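Local coordinates for protein galactose mutarotase related enzyme (Lactobacillus casei, PDB 3Q1N) that probably binds a carbohydrate and may interconvert sugar anomers as an isomerase of the aldose 1-epimerase (galactose mutarotase) family, at residues His45-Pro51 with Phe138-Pro144; Ala15-Ala19 with Arg77-Val83; Ile53-Asn57 with Phe257-Gln263; Glu108-Val113 with His125-Asn130. One frame throughout, in Å; residues are numbered along the deposited sequence.

Interaction 1. Residues His45-Pro51 with Phe138-Pro144. With EDO (1,2-ethanediol), chain J.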
# COMPACT_ATOMS: atom_id res chain seq x y z
N HIS A 45 -7.11 -0.66 -8.35
CA HIS A 45 -5.80 -0.72 -9.01
C HIS A 45 -4.66 -0.56 -7.98
O HIS A 45 -3.79 -1.41 -7.86
CB HIS A 45 -5.68 0.39 -10.10
CG HIS A 45 -6.85 0.50 -11.02
ND1 HIS A 45 -6.85 -0.05 -12.29
CD2 HIS A 45 -8.06 1.08 -10.86
CE1 HIS A 45 -8.01 0.22 -12.88
NE2 HIS A 45 -8.76 0.91 -12.04
N ALA A 46 -4.67 0.56 -7.26
CA ALA A 46 -3.59 0.89 -6.32
C ALA A 46 -4.02 1.95 -5.29
O ALA A 46 -3.48 3.08 -5.27
CB ALA A 46 -2.30 1.37 -7.12
N PRO A 47 -5.01 1.59 -4.45
CA PRO A 47 -5.49 2.61 -3.51
C PRO A 47 -4.50 3.10 -2.46
O PRO A 47 -3.57 2.37 -2.02
CB PRO A 47 -6.66 1.93 -2.78
CG PRO A 47 -6.94 0.67 -3.52
CD PRO A 47 -5.76 0.33 -4.36
N ILE A 48 -4.77 4.34 -2.03
CA ILE A 48 -4.13 4.89 -0.85
C ILE A 48 -4.95 4.52 0.36
O ILE A 48 -6.20 4.58 0.32
CB ILE A 48 -3.98 6.44 -0.97
CG1 ILE A 48 -3.02 6.78 -2.10
CG2 ILE A 48 -3.47 7.03 0.40
CD1 ILE A 48 -2.92 8.30 -2.45
N LEU A 49 -4.26 4.13 1.44
CA LEU A 49 -4.87 3.65 2.69
C LEU A 49 -4.55 4.67 3.78
O LEU A 49 -3.42 4.78 4.22
CB LEU A 49 -4.30 2.27 3.05
CG LEU A 49 -4.22 1.20 1.96
CD1 LEU A 49 -3.55 -0.05 2.54
CD2 LEU A 49 -5.60 0.88 1.40
N PHE A 50 -5.55 5.45 4.18
CA PHE A 50 -5.35 6.45 5.25
C PHE A 50 -6.71 6.79 5.82
O PHE A 50 -7.65 6.89 5.08
CB PHE A 50 -4.74 7.75 4.68
CG PHE A 50 -4.68 8.90 5.66
CD1 PHE A 50 -3.56 9.06 6.48
CD2 PHE A 50 -5.72 9.85 5.75
CE1 PHE A 50 -3.46 10.11 7.38
CE2 PHE A 50 -5.61 10.93 6.64
CZ PHE A 50 -4.48 11.06 7.46
N PRO A 51 -6.81 6.98 7.15
CA PRO A 51 -5.82 6.89 8.22
C PRO A 51 -5.71 5.50 8.87
O PRO A 51 -5.12 5.38 9.94
CB PRO A 51 -6.30 7.95 9.21
CG PRO A 51 -7.77 7.87 9.10
CD PRO A 51 -8.08 7.55 7.64
N PHE A 138 -2.31 8.10 13.16
CA PHE A 138 -2.71 7.62 11.83
C PHE A 138 -1.81 6.50 11.36
O PHE A 138 -0.71 6.28 11.89
CB PHE A 138 -2.64 8.76 10.79
CG PHE A 138 -1.23 9.12 10.40
CD1 PHE A 138 -0.46 9.97 11.19
CD2 PHE A 138 -0.64 8.53 9.32
CE1 PHE A 138 0.85 10.18 10.92
CE2 PHE A 138 0.69 8.74 9.00
CZ PHE A 138 1.46 9.61 9.82
N ALA A 139 -2.33 5.78 10.37
CA ALA A 139 -1.54 4.88 9.53
C ALA A 139 -1.66 5.31 8.08
O ALA A 139 -2.64 5.92 7.67
CB ALA A 139 -2.01 3.38 9.68
N LEU A 140 -0.63 5.01 7.28
CA LEU A 140 -0.66 5.33 5.84
C LEU A 140 -0.07 4.17 5.08
O LEU A 140 1.02 3.69 5.41
CB LEU A 140 0.16 6.61 5.55
CG LEU A 140 0.14 7.08 4.08
CD1 LEU A 140 1.11 6.35 3.19
CD2 LEU A 140 -1.23 6.95 3.50
N GLY A 141 -0.79 3.69 4.07
CA GLY A 141 -0.26 2.64 3.20
C GLY A 141 -0.62 2.89 1.74
O GLY A 141 -1.46 3.75 1.42
N PHE A 142 0.04 2.15 0.86
CA PHE A 142 -0.18 2.21 -0.59
C PHE A 142 -0.34 0.72 -1.04
O PHE A 142 0.44 -0.14 -0.62
CB PHE A 142 1.04 2.90 -1.21
CG PHE A 142 1.10 2.91 -2.73
CD1 PHE A 142 0.01 3.21 -3.53
CD2 PHE A 142 2.29 2.67 -3.33
CE1 PHE A 142 0.13 3.23 -4.89
CE2 PHE A 142 2.43 2.69 -4.68
CZ PHE A 142 1.36 2.97 -5.47
N HIS A 143 -1.34 0.44 -1.87
CA HIS A 143 -1.84 -0.91 -2.16
C HIS A 143 -1.83 -1.26 -3.67
O HIS A 143 -2.83 -1.68 -4.23
CB HIS A 143 -3.30 -0.93 -1.59
CG HIS A 143 -3.92 -2.29 -1.39
ND1 HIS A 143 -4.20 -3.15 -2.43
CD2 HIS A 143 -4.43 -2.87 -0.28
CE1 HIS A 143 -4.82 -4.23 -1.97
NE2 HIS A 143 -4.99 -4.08 -0.66
N PRO A 144 -0.67 -1.15 -4.35
CA PRO A 144 -0.66 -1.41 -5.80
C PRO A 144 -0.71 -2.90 -6.11
O PRO A 144 0.01 -3.67 -5.50
CB PRO A 144 0.69 -0.84 -6.24
CG PRO A 144 1.54 -0.90 -5.04
CD PRO A 144 0.60 -0.55 -3.92
C1 EDO J . -4.15 -6.76 1.46
O1 EDO J . -3.86 -5.53 2.15
C2 EDO J . -5.63 -7.05 1.36
O2 EDO J . -6.33 -6.00 0.65
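Leu49 and Gly141 pair through both of their backbone polar groups: Leu49 N reaches Gly141 O at 2.8 Å, and Gly141 N returns to Leu49 O, lying in the plane of that carbonyl on a lone pair. Two further bonds extend this short antiparallel ladder. His143 N donates to Pro47 O at 3.0 Å, rather bent (135° at the hydrogen), and Ala139 N meets Pro51 O from above the carbonyl plane, just past the cis peptide bond that precedes Pro51. On the side of Leu49, the isobutyl group lies against the glycine backbone, with CG 3.8 Å from Gly141 O; a CB on Gly141 would come tight against Leu49 CD1. Ile48 and Phe142 point to the other side of the ladder. Phe50 turns its ring away from its own N, beside the carbonyl carbon (chi1 172°), and so over to Phe138, where Phe50 CE1 comes 3.8 Å from Phe138 CB; the two ring planes are 44° apart. Pro51 CB sits over the centre of one Phe50 face, and Phe50 CB touches Leu140 CD2. An alanine here would remove the ring and would probably leave Pro51 CB without the face it covers and a gap among Phe138, Leu111 and Val128. The His143 ring turns toward a probable crystallisation ethanediol, whose O2 accepts from NE2 at 2.7 Å, in the ring plane; the rings of Trp42 and Trp242 also meet it. An imidazole so placed, its NE2 donating to a diol hydroxyl, is consistent with a pocket that receives the hydroxyls of a sugar.

Interaction 2. Residues Ala15-Ala19 with Arg77-Val83; sequences AERGA and RDYDFDV. With NO3 (nitrate ion), chain B.
Glu16 O is gripped by two backbone donors from opposite faces of its carbonyl plane: Phe81 N at 2.9 Å from across the contact, and Ala19 N at 3.3 Å from within the type II turn Glu16-Ala19. Alongside, Gly18 N donates to Tyr79 O, also at 2.9 Å. Gly18 has positive phi, and a CB there would clash with Arg77 O. The Arg17 side chain leaves on the far side of CB from its own N (chi1 173°) and then bends at chi2 and chi3, which folds the guanidinium back over Asp78 O. Its NE forms a salt bridge with Asp80 OD1 at 2.9 Å; the carboxylate oxygen lies near the guanidinium plane but is itself met from above its own plane. A water closes the ring from Arg17 NH2 to Asp80 OD2. On the buried side Ala19 CB sits over the centre of the Phe81 ring, 3.7 Å from its centroid, a CH-pi contact. A serine in place of Phe81 would probably leave the Ala19 methyl without its aromatic face and open a gap beside Leu111 and Val113. The arrangement is a tight type II beta turn, linking strands 10-15 and 20-26, tied to the chain leading into strand 82-84.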
# COMPACT_ATOMS: atom_id res chain seq x y z
N ALA A 15 -6.15 8.84 -10.90
CA ALA A 15 -7.50 9.36 -10.68
C ALA A 15 -7.51 10.39 -9.58
O ALA A 15 -6.87 10.20 -8.52
CB ALA A 15 -8.44 8.23 -10.33
N GLU A 16 -8.23 11.49 -9.81
CA GLU A 16 -8.41 12.48 -8.78
C GLU A 16 -9.09 11.86 -7.59
O GLU A 16 -8.75 12.16 -6.45
CB GLU A 16 -9.25 13.64 -9.34
CG GLU A 16 -8.45 14.47 -10.36
CD GLU A 16 -9.28 15.47 -11.17
OE1 GLU A 16 -10.51 15.46 -11.09
OE2 GLU A 16 -8.66 16.26 -11.93
N ARG A 17 -9.99 10.92 -7.83
CA ARG A 17 -10.62 10.18 -6.73
C ARG A 17 -9.59 9.28 -6.04
O ARG A 17 -9.01 8.40 -6.66
CB ARG A 17 -11.83 9.35 -7.23
CG ARG A 17 -12.41 8.42 -6.14
CD ARG A 17 -12.99 9.19 -4.96
NE ARG A 17 -14.04 10.12 -5.31
CZ ARG A 17 -15.34 9.82 -5.33
NH1 ARG A 17 -15.74 8.59 -5.01
NH2 ARG A 17 -16.25 10.74 -5.68
N GLY A 18 -9.30 9.60 -4.77
CA GLY A 18 -8.31 8.87 -3.97
C GLY A 18 -6.85 9.03 -4.45
O GLY A 18 -5.99 8.31 -3.98
N ALA A 19 -6.57 10.00 -5.33
CA ALA A 19 -5.22 10.12 -5.94
C ALA A 19 -4.68 8.74 -6.32
O ALA A 19 -3.51 8.39 -6.07
CB ALA A 19 -4.24 10.82 -4.96
N ARG A 77 -9.21 7.05 0.14
CA ARG A 77 -9.48 6.46 -1.14
C ARG A 77 -10.89 6.82 -1.60
O ARG A 77 -11.22 6.66 -2.78
CB ARG A 77 -9.29 4.92 -1.07
CG ARG A 77 -10.30 4.19 -0.17
CD ARG A 77 -10.19 2.64 -0.29
NE ARG A 77 -11.48 2.04 -0.01
CZ ARG A 77 -11.87 0.80 -0.30
NH1 ARG A 77 -11.06 -0.07 -0.88
NH2 ARG A 77 -13.10 0.42 0.00
N ASP A 78 -11.74 7.26 -0.67
CA ASP A 78 -13.16 7.53 -1.01
C ASP A 78 -13.51 8.94 -1.47
O ASP A 78 -14.65 9.17 -1.90
CB ASP A 78 -14.02 7.23 0.22
CG ASP A 78 -14.00 5.77 0.59
OD1 ASP A 78 -14.12 4.94 -0.35
OD2 ASP A 78 -13.87 5.47 1.79
N TYR A 79 -12.55 9.87 -1.35
CA TYR A 79 -12.78 11.27 -1.69
C TYR A 79 -11.73 11.81 -2.67
O TYR A 79 -10.65 11.23 -2.85
CB TYR A 79 -12.84 12.14 -0.42
CG TYR A 79 -13.88 11.66 0.55
CD1 TYR A 79 -15.22 11.88 0.32
CD2 TYR A 79 -13.52 10.90 1.68
CE1 TYR A 79 -16.17 11.41 1.18
CE2 TYR A 79 -14.47 10.39 2.53
CZ TYR A 79 -15.78 10.65 2.31
OH TYR A 79 -16.73 10.14 3.19
N ASP A 80 -12.10 12.86 -3.40
CA ASP A 80 -11.22 13.44 -4.39
C ASP A 80 -10.06 14.16 -3.71
O ASP A 80 -10.13 14.52 -2.53
CB ASP A 80 -11.97 14.46 -5.27
CG ASP A 80 -12.89 13.82 -6.30
OD1 ASP A 80 -12.91 12.58 -6.45
OD2 ASP A 80 -13.66 14.58 -6.94
N PHE A 81 -8.98 14.28 -4.47
CA PHE A 81 -7.85 15.14 -4.13
C PHE A 81 -7.79 16.27 -5.14
O PHE A 81 -8.12 16.07 -6.33
CB PHE A 81 -6.52 14.36 -4.23
CG PHE A 81 -6.23 13.40 -3.11
CD1 PHE A 81 -7.06 12.28 -2.87
CD2 PHE A 81 -5.04 13.51 -2.38
CE1 PHE A 81 -6.72 11.35 -1.83
CE2 PHE A 81 -4.69 12.60 -1.39
CZ PHE A 81 -5.51 11.50 -1.13
N ASP A 82 -7.41 17.46 -4.70
CA ASP A 82 -7.20 18.60 -5.59
C ASP A 82 -5.86 18.47 -6.29
O ASP A 82 -4.89 18.01 -5.71
CB ASP A 82 -7.21 19.90 -4.79
CG ASP A 82 -8.57 20.25 -4.25
OD1 ASP A 82 -9.59 19.79 -4.79
OD2 ASP A 82 -8.58 21.00 -3.27
N VAL A 83 -5.80 18.96 -7.54
CA VAL A 83 -4.57 18.88 -8.35
C VAL A 83 -3.80 20.23 -8.31
O VAL A 83 -4.38 21.32 -8.36
CB VAL A 83 -4.94 18.55 -9.80
CG1 VAL A 83 -3.67 18.59 -10.75
CG2 VAL A 83 -5.65 17.21 -9.85
N NO3 B . -8.20 -1.31 -1.00
O1 NO3 B . -8.33 0.05 -0.75
O2 NO3 B . -7.06 -1.99 -0.70
O3 NO3 B . -9.24 -2.00 -1.53
O HOH W 1 -16.05 13.40 -7.21

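Interaction 3. Residues Ile53-Asn57 with Phe257-Gln263. With NO3 (nitrate ion), chain C; EDO (1,2-ethanediol), chain N.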
# COMPACT_ATOMS: atom_id res chain seq x y z
N ILE A 53 -5.11 1.15 7.84
CA ILE A 53 -4.79 0.08 6.90
C ILE A 53 -5.60 -1.13 7.29
O ILE A 53 -5.65 -1.52 8.45
CB ILE A 53 -3.27 -0.20 6.96
CG1 ILE A 53 -2.48 0.97 6.37
CG2 ILE A 53 -2.92 -1.54 6.23
CD1 ILE A 53 -0.94 0.88 6.74
N GLY A 54 -6.27 -1.75 6.33
CA GLY A 54 -7.01 -2.96 6.65
C GLY A 54 -8.27 -2.71 7.44
O GLY A 54 -8.84 -1.62 7.40
N LYS A 55 -8.69 -3.73 8.17
CA LYS A 55 -9.95 -3.68 8.89
C LYS A 55 -9.73 -3.21 10.33
O LYS A 55 -8.67 -3.40 10.89
CB LYS A 55 -10.65 -5.06 8.92
CG LYS A 55 -11.45 -5.45 7.66
CD LYS A 55 -12.20 -6.77 7.90
CE LYS A 55 -13.04 -7.21 6.74
NZ LYS A 55 -13.58 -8.63 6.92
N SER A 56 -10.76 -2.60 10.89
CA SER A 56 -10.85 -2.16 12.26
C SER A 56 -11.77 -3.10 13.05
O SER A 56 -12.80 -3.55 12.52
CB SER A 56 -11.40 -0.71 12.36
OG SER A 56 -10.45 0.22 11.92
N ASN A 57 -11.41 -3.38 14.31
CA ASN A 57 -12.18 -4.31 15.15
C ASN A 57 -13.62 -3.77 15.27
O ASN A 57 -13.83 -2.64 15.71
CB ASN A 57 -11.55 -4.41 16.53
CG ASN A 57 -10.25 -5.20 16.53
OD1 ASN A 57 -10.09 -6.15 15.78
ND2 ASN A 57 -9.32 -4.82 17.42
N PHE A 257 3.50 -0.43 3.75
CA PHE A 257 2.66 -0.12 4.93
C PHE A 257 3.45 0.70 5.96
O PHE A 257 4.50 0.24 6.49
CB PHE A 257 2.20 -1.39 5.68
CG PHE A 257 0.97 -2.12 5.11
CD1 PHE A 257 0.41 -1.84 3.87
CD2 PHE A 257 0.42 -3.14 5.85
CE1 PHE A 257 -0.69 -2.57 3.41
CE2 PHE A 257 -0.67 -3.84 5.39
CZ PHE A 257 -1.22 -3.57 4.19
N ASP A 258 2.94 1.90 6.27
CA ASP A 258 3.34 2.63 7.50
C ASP A 258 2.20 2.53 8.52
O ASP A 258 1.56 3.50 8.85
CB ASP A 258 3.68 4.09 7.17
CG ASP A 258 4.26 4.84 8.35
OD1 ASP A 258 4.81 4.20 9.29
OD2 ASP A 258 4.18 6.11 8.33
N GLY A 259 1.98 1.30 9.00
CA GLY A 259 0.89 0.96 9.88
C GLY A 259 0.53 -0.50 9.64
O GLY A 259 1.20 -1.20 8.87
N LEU A 260 -0.44 -0.97 10.40
CA LEU A 260 -0.84 -2.39 10.38
C LEU A 260 -2.32 -2.52 10.61
O LEU A 260 -2.93 -1.71 11.33
CB LEU A 260 -0.13 -3.13 11.50
CG LEU A 260 1.40 -3.31 11.43
CD1 LEU A 260 1.96 -3.82 12.72
CD2 LEU A 260 1.72 -4.21 10.25
N PRO A 261 -2.94 -3.57 10.03
CA PRO A 261 -4.32 -3.86 10.41
C PRO A 261 -4.43 -4.09 11.91
O PRO A 261 -3.46 -4.44 12.57
CB PRO A 261 -4.60 -5.19 9.69
CG PRO A 261 -3.53 -5.26 8.58
CD PRO A 261 -2.36 -4.58 9.13
N ASP A 262 -5.64 -3.96 12.47
CA ASP A 262 -5.82 -4.20 13.86
C ASP A 262 -5.48 -5.65 14.25
O ASP A 262 -5.66 -6.61 13.49
CB ASP A 262 -7.28 -3.98 14.24
CG ASP A 262 -7.57 -2.62 14.87
OD1 ASP A 262 -6.65 -1.96 15.44
OD2 ASP A 262 -8.76 -2.23 14.83
N GLN A 263 -4.99 -5.77 15.48
CA GLN A 263 -4.92 -7.06 16.17
C GLN A 263 -6.33 -7.38 16.68
O GLN A 263 -6.95 -6.56 17.32
CB GLN A 263 -3.95 -7.00 17.35
CG GLN A 263 -3.97 -8.31 18.12
CD GLN A 263 -2.84 -8.50 19.12
OE1 GLN A 263 -1.86 -7.72 19.16
NE2 GLN A 263 -2.97 -9.53 19.96
N NO3 C . -5.83 -2.83 3.13
O1 NO3 C . -6.54 -1.72 3.57
O2 NO3 C . -4.69 -3.29 3.74
O3 NO3 C . -6.31 -3.55 2.07
C1 EDO N . 7.79 4.38 11.16
O1 EDO N . 6.44 4.21 11.64
C2 EDO N . 8.18 5.84 11.26
O2 EDO N . 7.71 6.53 10.12
O HOH W 2 -3.99 0.73 10.44
O HOH W 3 -6.77 -1.29 10.89
O HOH W 4 -8.58 0.33 13.84
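Asp262 OD2 takes the backbone N of Asn57 at 2.9 Å on its anti lone pair, the one turned away from the other carboxylate oxygen. Asn57 makes a second link with its side chain: ND2 donates to Gln263 O, also at 2.9 Å, in a nearly straight bond (167°) that lies in the amide plane of Asn57. Together they clamp the two loops at one end. Asp262 N reaches back to Lys55 O, weakly, at 3.5 Å. Water continues the seam: one molecule donates to both Ser56 OG and Asp262 OD2, another runs from Ile53 N to Leu260 O. At the other end the contact turns apolar. With CG1 beside the backbone N (chi1 -69°), the CG2 branch of Ile53 is set opposite that N and lies over one face of the Phe257 ring, offset toward its rim, 3.3 Å from CE2, while CD1 reaches the backbone of Gly259. Next to this packing, Gly54 N donates at 2.8 Å to O1 of a nitrate, probably from the crystallisation liquor, which His73 also binds. Asp262 OD2 is thus firmly held, OD1 by a weak bond to Thr268 and a long ion pair with Lys273, and Gly54 N points at an anion, consistent with a polar pocket beside the Phe257 ring.

Interaction 4. Residues Glu108-Val113 with His125-Asn130. With EDO (1,2-ethanediol), chain T.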
# COMPACT_ATOMS: atom_id res chain seq x y z
N GLU A 108 -8.70 17.71 11.68
CA GLU A 108 -8.26 18.40 10.48
C GLU A 108 -6.89 17.88 10.04
O GLU A 108 -5.96 17.70 10.84
CB GLU A 108 -8.26 19.93 10.68
CG GLU A 108 -9.62 20.44 11.11
CD GLU A 108 -9.78 21.93 10.95
OE1 GLU A 108 -8.78 22.64 10.83
OE2 GLU A 108 -10.96 22.39 10.99
N TYR A 109 -6.79 17.58 8.74
CA TYR A 109 -5.56 17.04 8.19
C TYR A 109 -5.31 17.50 6.79
O TYR A 109 -6.25 17.92 6.07
CB TYR A 109 -5.57 15.48 8.24
CG TYR A 109 -6.54 14.82 7.26
CD1 TYR A 109 -6.19 14.61 5.90
CD2 TYR A 109 -7.84 14.44 7.66
CE1 TYR A 109 -7.07 14.02 5.04
CE2 TYR A 109 -8.73 13.87 6.79
CZ TYR A 109 -8.36 13.65 5.48
OH TYR A 109 -9.26 13.07 4.58
N THR A 110 -4.06 17.36 6.38
CA THR A 110 -3.71 17.44 4.96
C THR A 110 -2.97 16.17 4.59
O THR A 110 -2.10 15.73 5.31
CB THR A 110 -2.85 18.64 4.62
OG1 THR A 110 -3.49 19.85 5.02
CG2 THR A 110 -2.58 18.71 3.10
N LEU A 111 -3.38 15.55 3.47
CA LEU A 111 -2.67 14.44 2.91
C LEU A 111 -2.27 14.83 1.52
O LEU A 111 -3.12 15.03 0.66
CB LEU A 111 -3.54 13.17 2.91
CG LEU A 111 -2.98 11.95 2.22
CD1 LEU A 111 -1.62 11.55 2.85
CD2 LEU A 111 -4.02 10.79 2.28
N ALA A 112 -0.96 14.95 1.29
CA ALA A 112 -0.46 15.40 0.01
C ALA A 112 0.39 14.30 -0.58
O ALA A 112 1.16 13.65 0.11
CB ALA A 112 0.31 16.73 0.11
N VAL A 113 0.21 14.08 -1.88
CA VAL A 113 0.93 13.04 -2.61
C VAL A 113 1.47 13.63 -3.92
O VAL A 113 0.68 14.18 -4.70
CB VAL A 113 -0.05 11.86 -2.91
CG1 VAL A 113 0.68 10.64 -3.47
CG2 VAL A 113 -0.88 11.51 -1.65
N HIS A 125 5.92 10.77 -3.23
CA HIS A 125 6.25 11.38 -1.95
C HIS A 125 4.93 11.71 -1.24
O HIS A 125 4.03 12.31 -1.85
CB HIS A 125 7.10 12.66 -2.15
CG HIS A 125 8.54 12.40 -2.52
ND1 HIS A 125 8.94 12.03 -3.79
CD2 HIS A 125 9.68 12.48 -1.78
CE1 HIS A 125 10.25 11.84 -3.80
NE2 HIS A 125 10.73 12.15 -2.61
N TYR A 126 4.81 11.29 0.02
CA TYR A 126 3.61 11.55 0.84
C TYR A 126 3.95 12.52 1.94
O TYR A 126 5.05 12.41 2.52
CB TYR A 126 3.13 10.28 1.49
CG TYR A 126 2.81 9.17 0.55
CD1 TYR A 126 3.82 8.28 0.15
CD2 TYR A 126 1.54 9.03 0.01
CE1 TYR A 126 3.57 7.25 -0.73
CE2 TYR A 126 1.26 7.97 -0.88
CZ TYR A 126 2.28 7.12 -1.25
OH TYR A 126 2.01 6.09 -2.12
N THR A 127 3.03 13.44 2.26
CA THR A 127 3.15 14.27 3.46
C THR A 127 1.81 14.26 4.15
O THR A 127 0.79 14.63 3.54
CB THR A 127 3.51 15.75 3.14
OG1 THR A 127 4.74 15.81 2.36
CG2 THR A 127 3.67 16.54 4.42
N VAL A 128 1.83 13.85 5.40
CA VAL A 128 0.67 13.82 6.27
C VAL A 128 0.89 14.93 7.27
O VAL A 128 1.87 14.91 8.01
CB VAL A 128 0.58 12.49 7.03
CG1 VAL A 128 -0.54 12.56 8.05
CG2 VAL A 128 0.33 11.33 6.05
N THR A 129 -0.02 15.88 7.30
CA THR A 129 0.07 17.00 8.24
C THR A 129 -1.15 16.97 9.16
O THR A 129 -2.28 16.87 8.69
CB THR A 129 0.14 18.36 7.54
OG1 THR A 129 1.24 18.36 6.60
CG2 THR A 129 0.43 19.47 8.57
N ASN A 130 -0.87 17.11 10.44
CA ASN A 130 -1.88 17.27 11.49
C ASN A 130 -2.24 18.75 11.56
O ASN A 130 -1.51 19.55 12.14
CB ASN A 130 -1.35 16.77 12.86
CG ASN A 130 -2.39 16.93 13.95
OD1 ASN A 130 -3.54 17.27 13.61
ND2 ASN A 130 -2.02 16.71 15.23
C1 EDO T . 3.11 15.97 -1.83
O1 EDO T . 3.75 17.20 -2.04
C2 EDO T . 3.67 15.32 -0.57
O2 EDO T . 5.06 15.17 -0.51
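Leu111 sends its side chain out beside its own carbonyl carbon (chi1 174°), which carries CD1 across to Val128 CG2 at 3.8 Å. Tyr126 makes the other choice, its ring swung to the side of its backbone N (chi1 -57°), and lies side by side with Val113, both pointing the same way. These residues belong to a beta hairpin of strands 109-118 and 121-130, antiparallel neighbours in the nine-stranded sheet. Leu111, Val113, Tyr126 and Val128 share the buried face with Tyr109 and Asn130. Along that face Tyr126 CE2 comes 3.8 Å from Val113 CG1. Toward the other end of the hairpin, Tyr109 OH bonds to Gln95. The Asn130 carboxamide is fixed at both ends, OD1 by the backbone N of Asp132 and ND2 by the carbonyls of Lys134 and Leu279. The backbones are zipped by two hydrogen-bonded pairs. Thr110 and Thr129 exchange bonds in both directions, with Thr129 N reaching Thr110 O at 2.9 Å in a nearly straight line (173°). Ala112 and Thr127 do the same. Leu111-Val128 lies between them and Tyr109-Asn130 and Val113-Tyr126 beyond; at these non-hydrogen-bonded pairs CA groups face carbonyl oxygens, as Tyr126 CA does Ala112 O at 3.3 Å. The opposite face carries Thr110, Ala112, Thr127 and Thr129. Thr110 OG1 bonds to Asp131, while its CB stands 4.2 Å from Thr129 CB. An ethanediol, probably from the crystallisation liquor, settles on this face, its O2 hydrogen-bonded to Thr127 OG1 at 3.0 Å.

Overall arrangement
Interaction 1 lies about 5 Å from the centre of the chain, and the other three each touch it, centres about 11 to 12 Å away. Interaction 3 joins it through neighbouring strands 136-147 and 251-258 of one sheet, Leu140 O probably bonding to Asp258 N. Interactions 2 and 4 both reach the nine-stranded sheet; their centres are about 13 Å apart and Phe81 touches Leu111. Interactions 2 and 3 do not touch, their centres being about 21 Å apart. Along the chain, 15-19 comes first, then 45-51, 53-57 and 77-83; the hairpin 108-130 follows, then 138-144 and 257-263 close interactions 1 and 3, so interactions 1, 2 and 3 cross one another. Such interleaving ties distant segments into one compact, largely antiparallel beta fold.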